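PDB 4WV3: anthranilate-CoA ligase, which belongs to the ANL superfamily of AMP-binding enzymes, with a large AMP-binding domain followed by a smaller C-terminal domain. Local coordinates for residues L55-L68 with C106-L118. Residues are numbered along the deposited sequence; the frame is centred on the assembly and turned at random.
Sequences LGVRFGECVGLLTL and CRARVLIVHQEFL
Gly-64 and Leu-66 bind strand 62-66 to strand 110-114, the two running parallel with 7° between their short axes. Gly-64 N donates to Val-110 O at 3.0 Å, and Gly-64 O accepts from Ile-112 N at 2.7 Å; Leu-66 repeats the pattern, its N bonding Ile-112 O and its O accepting from His-114 N. At the start of strand 62-66 a water accepts from Cys-62 N and donates to Cys-106 O, which lies shortly before strand 110-114. On the face shared by Leu-66, Leu-111 and Val-113, CD1 of Leu-111 packs directly on the bare backbone of Gly-64, 3.6 Å from its C atom. These are neighbouring strands of a five-stranded parallel sheet in the AMP-binding domain: strand 86-89 flanks 62-66, strand 133-137 flanks 110-114, and helix 71-83 covers the face bearing Val-63, Leu-65 and Ile-112. Just before strand 110-114, Arg-109 bends at chi3 (61°) and sets NH1 and NH2 end-on around one acceptor, Leu-55 O, ahead of strand 62-66; this oxygen lies in the guanidinium plane, 2.9 Å from NH2. Next to Arg-109, Val-110 CG2 meets Val-57 CG2 at 3.7 Å. At the far end, Leu-68 spreads its two methyls between two rings: CD1 makes a CH-pi contact over the His-114 face, 4.3 Å from the ring centroid, while CD2 touches the Phe-117 edge at CZ (3.6 Å).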
loop_
_atom_site.group_PDB
_atom_site.type_symbol
_atom_site.label_atom_id
_atom_site.label_comp_id
_atom_site.label_asym_id
_atom_site.label_seq_id
_atom_site.Cartn_x
_atom_site.Cartn_y
_atom_site.Cartn_z
ATOM N N LEU A 55 -8.940 29.861 -4.617
ATOM C CA LEU A 55 -9.461 29.130 -5.764
ATOM C C LEU A 55 -10.902 28.687 -5.516
ATOM O O LEU A 55 -11.513 28.025 -6.356
ATOM C CB LEU A 55 -8.576 27.924 -6.084
ATOM C CG LEU A 55 -7.121 28.233 -6.449
ATOM C CD1 LEU A 55 -6.380 26.967 -6.851
ATOM C CD2 LEU A 55 -7.053 29.272 -7.559
ATOM N N GLY A 56 -11.435 29.051 -4.355
ATOM C CA GLY A 56 -12.826 28.788 -4.034
ATOM C C GLY A 56 -13.101 27.417 -3.444
ATOM O O GLY A 56 -14.255 26.993 -3.365
ATOM N N VAL A 57 -12.047 26.721 -3.031
ATOM C CA VAL A 57 -12.195 25.395 -2.441
ATOM C C VAL A 57 -12.904 25.479 -1.093
ATOM O O VAL A 57 -12.572 26.324 -0.260
ATOM C CB VAL A 57 -10.832 24.695 -2.270
ATOM C CG1 VAL A 57 -11.003 23.339 -1.601
ATOM C CG2 VAL A 57 -10.143 24.541 -3.617
ATOM N N ARG A 58 -13.888 24.609 -0.887
ATOM C CA ARG A 58 -14.663 24.617 0.346
ATOM C C ARG A 58 -14.599 23.287 1.087
ATOM O O ARG A 58 -14.060 22.301 0.582
ATOM C CB ARG A 58 -16.123 24.969 0.058
ATOM C CG ARG A 58 -16.330 26.356 -0.519
ATOM C CD ARG A 58 -17.806 26.629 -0.733
ATOM N NE ARG A 58 -18.046 27.954 -1.295
ATOM C CZ ARG A 58 -19.250 28.429 -1.591
ATOM N NH1 ARG A 58 -20.328 27.686 -1.380
ATOM N NH2 ARG A 58 -19.378 29.648 -2.099
ATOM N N PHE A 59 -15.161 23.281 2.292
ATOM C CA PHE A 59 -15.278 22.083 3.111
ATOM C C PHE A 59 -16.053 21.004 2.360
ATOM O O PHE A 59 -17.141 21.258 1.841
ATOM C CB PHE A 59 -16.004 22.431 4.414
ATOM C CG PHE A 59 -16.002 21.328 5.436
ATOM C CD1 PHE A 59 -15.109 21.351 6.493
ATOM C CD2 PHE A 59 -16.908 20.280 5.354
ATOM C CE1 PHE A 59 -15.107 20.346 7.440
ATOM C CE2 PHE A 59 -16.910 19.270 6.296
ATOM C CZ PHE A 59 -16.009 19.304 7.342
ATOM N N GLY A 60 -15.490 19.802 2.302
ATOM C CA GLY A 60 -16.171 18.673 1.695
ATOM C C GLY A 60 -15.920 18.512 0.208
ATOM O O GLY A 60 -16.470 17.607 -0.421
ATOM N N GLU A 61 -15.095 19.385 -0.357
ATOM C CA GLU A 61 -14.762 19.306 -1.776
ATOM C C GLU A 61 -13.469 18.531 -2.011
ATOM O O GLU A 61 -12.539 18.596 -1.207
ATOM C CB GLU A 61 -14.658 20.703 -2.389
ATOM C CG GLU A 61 -15.987 21.427 -2.512
ATOM C CD GLU A 61 -15.842 22.802 -3.132
ATOM O OE1 GLU A 61 -14.698 23.297 -3.225
ATOM O OE2 GLU A 61 -16.871 23.387 -3.531
ATOM N N CYS A 62 -13.421 17.800 -3.119
ATOM C CA CYS A 62 -12.256 16.990 -3.453
ATOM C C CYS A 62 -11.191 17.799 -4.181
ATOM O O CYS A 62 -11.487 18.523 -5.130
ATOM C CB CYS A 62 -12.664 15.789 -4.309
ATOM S SG CYS A 62 -13.672 14.570 -3.445
ATOM N N VAL A 63 -9.948 17.670 -3.726
ATOM C CA VAL A 63 -8.820 18.311 -4.387
ATOM C C VAL A 63 -7.865 17.251 -4.923
ATOM O O VAL A 63 -7.441 16.358 -4.191
ATOM C CB VAL A 63 -8.056 19.250 -3.435
ATOM C CG1 VAL A 63 -6.920 19.942 -4.172
ATOM C CG2 VAL A 63 -9.003 20.273 -2.829
ATOM N N GLY A 64 -7.534 17.351 -6.206
ATOM C CA GLY A 64 -6.660 16.385 -6.844
ATOM C C GLY A 64 -5.198 16.582 -6.495
ATOM O O GLY A 64 -4.667 17.689 -6.593
ATOM N N LEU A 65 -4.544 15.501 -6.082
ATOM C CA LEU A 65 -3.124 15.539 -5.758
ATOM C C LEU A 65 -2.374 14.457 -6.528
ATOM O O LEU A 65 -2.346 13.295 -6.118
ATOM C CB LEU A 65 -2.913 15.366 -4.252
ATOM C CG LEU A 65 -1.469 15.385 -3.744
ATOM C CD1 LEU A 65 -0.748 16.636 -4.219
ATOM C CD2 LEU A 65 -1.435 15.289 -2.225
ATOM N N LEU A 66 -1.773 14.844 -7.649
ATOM C CA LEU A 66 -1.057 13.903 -8.500
ATOM C C LEU A 66 0.392 14.334 -8.713
ATOM O O LEU A 66 0.715 15.006 -9.693
ATOM C CB LEU A 66 -1.768 13.756 -9.847
ATOM C CG LEU A 66 -1.178 12.756 -10.845
ATOM C CD1 LEU A 66 -1.167 11.354 -10.259
ATOM C CD2 LEU A 66 -1.949 12.790 -12.153
ATOM N N THR A 67 1.263 13.947 -7.788
ATOM C CA THR A 67 2.679 14.281 -7.899
ATOM C C THR A 67 3.561 13.245 -7.209
ATOM O O THR A 67 3.068 12.360 -6.509
ATOM C CB THR A 67 2.982 15.686 -7.336
ATOM O OG1 THR A 67 4.384 15.958 -7.453
ATOM C CG2 THR A 67 2.569 15.783 -5.878
ATOM N N LEU A 68 4.868 13.363 -7.420
ATOM C CA LEU A 68 5.836 12.424 -6.864
ATOM C C LEU A 68 5.916 12.535 -5.346
ATOM O O LEU A 68 5.522 13.550 -4.769
ATOM C CB LEU A 68 7.217 12.684 -7.466
ATOM C CG LEU A 68 7.296 12.771 -8.992
ATOM C CD1 LEU A 68 8.680 13.219 -9.433
ATOM C CD2 LEU A 68 6.935 11.437 -9.622
ATOM N N CYS A 106 -14.801 12.465 -8.718
ATOM C CA CYS A 106 -14.715 13.211 -7.465
ATOM C C CYS A 106 -15.016 14.698 -7.656
ATOM O O CYS A 106 -14.955 15.475 -6.702
ATOM C CB CYS A 106 -13.347 13.015 -6.801
ATOM S SG CYS A 106 -11.946 13.726 -7.695
ATOM N N ARG A 107 -15.346 15.077 -8.889
ATOM C CA ARG A 107 -15.701 16.455 -9.233
ATOM C C ARG A 107 -14.648 17.472 -8.799
ATOM O O ARG A 107 -14.983 18.553 -8.316
ATOM C CB ARG A 107 -17.061 16.836 -8.635
ATOM C CG ARG A 107 -18.194 15.888 -8.986
ATOM C CD ARG A 107 -19.538 16.438 -8.525
ATOM N NE ARG A 107 -20.146 17.319 -9.519
ATOM C CZ ARG A 107 -20.020 18.643 -9.528
ATOM N NH1 ARG A 107 -19.306 19.252 -8.593
ATOM N NH2 ARG A 107 -20.613 19.357 -10.476
ATOM N N ALA A 108 -13.379 17.119 -8.973
ATOM C CA ALA A 108 -12.276 17.974 -8.545
ATOM C C ALA A 108 -12.260 19.312 -9.280
ATOM O O ALA A 108 -12.133 19.358 -10.503
ATOM C CB ALA A 108 -10.949 17.253 -8.726
ATOM N N ARG A 109 -12.393 20.398 -8.524
ATOM C CA ARG A 109 -12.322 21.739 -9.094
ATOM C C ARG A 109 -10.872 22.175 -9.272
ATOM O O ARG A 109 -10.546 22.923 -10.194
ATOM C CB ARG A 109 -13.052 22.745 -8.204
ATOM C CG ARG A 109 -14.568 22.642 -8.235
ATOM C CD ARG A 109 -15.214 23.761 -7.423
ATOM N NE ARG A 109 -14.878 25.088 -7.939
ATOM C CZ ARG A 109 -13.956 25.889 -7.412
ATOM N NH1 ARG A 109 -13.269 25.506 -6.343
ATOM N NH2 ARG A 109 -13.720 27.076 -7.955
ATOM N N VAL A 110 -10.008 21.706 -8.377
ATOM C CA VAL A 110 -8.597 22.072 -8.406
ATOM C C VAL A 110 -7.715 20.828 -8.447
ATOM O O VAL A 110 -7.954 19.863 -7.721
ATOM C CB VAL A 110 -8.218 22.934 -7.182
ATOM C CG1 VAL A 110 -6.745 23.302 -7.219
ATOM C CG2 VAL A 110 -9.079 24.187 -7.126
ATOM N N LEU A 111 -6.701 20.851 -9.308
ATOM C CA LEU A 111 -5.742 19.756 -9.391
ATOM C C LEU A 111 -4.320 20.238 -9.131
ATOM O O LEU A 111 -3.854 21.193 -9.753
ATOM C CB LEU A 111 -5.806 19.076 -10.760
ATOM C CG LEU A 111 -4.715 18.028 -11.008
ATOM C CD1 LEU A 111 -4.907 16.820 -10.103
ATOM C CD2 LEU A 111 -4.667 17.609 -12.470
ATOM N N ILE A 112 -3.637 19.575 -8.205
ATOM C CA ILE A 112 -2.224 19.834 -7.962
ATOM C C ILE A 112 -1.405 18.717 -8.599
ATOM O O ILE A 112 -1.419 17.580 -8.129
ATOM C CB ILE A 112 -1.914 19.920 -6.460
ATOM C CG1 ILE A 112 -2.781 20.994 -5.801
ATOM C CG2 ILE A 112 -0.439 20.212 -6.240
ATOM C CD1 ILE A 112 -2.586 21.107 -4.307
ATOM N N VAL A 113 -0.700 19.045 -9.676
ATOM C CA VAL A 113 -0.011 18.032 -10.467
ATOM C C VAL A 113 1.450 18.406 -10.720
ATOM O O VAL A 113 1.794 19.584 -10.808
ATOM C CB VAL A 113 -0.749 17.793 -11.812
ATOM C CG1 VAL A 113 -0.682 19.035 -12.692
ATOM C CG2 VAL A 113 -0.190 16.578 -12.540
ATOM N N HIS A 114 2.313 17.397 -10.810
ATOM C CA HIS A 114 3.701 17.621 -11.190
ATOM C C HIS A 114 3.781 17.839 -12.698
ATOM O O HIS A 114 2.900 17.402 -13.439
ATOM C CB HIS A 114 4.579 16.441 -10.771
ATOM C CG HIS A 114 6.046 16.720 -10.861
ATOM N ND1 HIS A 114 6.798 16.403 -11.972
ATOM C CD2 HIS A 114 6.899 17.294 -9.981
ATOM C CE1 HIS A 114 8.052 16.767 -11.771
ATOM N NE2 HIS A 114 8.140 17.311 -10.570
ATOM N N GLN A 115 4.835 18.509 -13.149
ATOM C CA GLN A 115 4.959 18.885 -14.555
ATOM C C GLN A 115 5.100 17.693 -15.506
ATOM O O GLN A 115 4.750 17.792 -16.681
ATOM C CB GLN A 115 6.125 19.860 -14.752
ATOM C CG GLN A 115 7.496 19.263 -14.470
ATOM C CD GLN A 115 8.618 20.266 -14.668
ATOM O OE1 GLN A 115 8.390 21.475 -14.683
ATOM N NE2 GLN A 115 9.838 19.765 -14.825
ATOM N N GLU A 116 5.605 16.571 -15.003
ATOM C CA GLU A 116 5.857 15.415 -15.862
ATOM C C GLU A 116 4.587 14.606 -16.121
ATOM O O GLU A 116 4.579 13.690 -16.946
ATOM C CB GLU A 116 6.953 14.521 -15.276
ATOM C CG GLU A 116 6.490 13.602 -14.163
ATOM C CD GLU A 116 7.517 12.534 -13.836
ATOM O OE1 GLU A 116 8.531 12.852 -13.174
ATOM O OE2 GLU A 116 7.310 11.373 -14.249
ATOM N N PHE A 117 3.520 14.958 -15.412
ATOM C CA PHE A 117 2.219 14.324 -15.591
ATOM C C PHE A 117 1.256 15.307 -16.247
ATOM O O PHE A 117 0.134 14.951 -16.612
ATOM C CB PHE A 117 1.659 13.876 -14.240
ATOM C CG PHE A 117 2.585 12.989 -13.460
ATOM C CD1 PHE A 117 3.149 11.867 -14.044
ATOM C CD2 PHE A 117 2.898 13.283 -12.143
ATOM C CE1 PHE A 117 4.002 11.050 -13.327
ATOM C CE2 PHE A 117 3.752 12.472 -11.421
ATOM C CZ PHE A 117 4.305 11.354 -12.015
ATOM N N LEU A 118 1.711 16.550 -16.385
ATOM C CA LEU A 118 0.922 17.630 -16.982
ATOM C C LEU A 118 0.326 17.337 -18.371
ATOM O O LEU A 118 -0.834 17.670 -18.618
ATOM C CB LEU A 118 1.733 18.933 -17.008
ATOM C CG LEU A 118 0.984 20.222 -17.351
ATOM C CD1 LEU A 118 -0.222 20.394 -16.443
ATOM C CD2 LEU A 118 1.910 21.421 -17.235
HETATM O O HOH W 1 -15.730 17.446 -5.054
#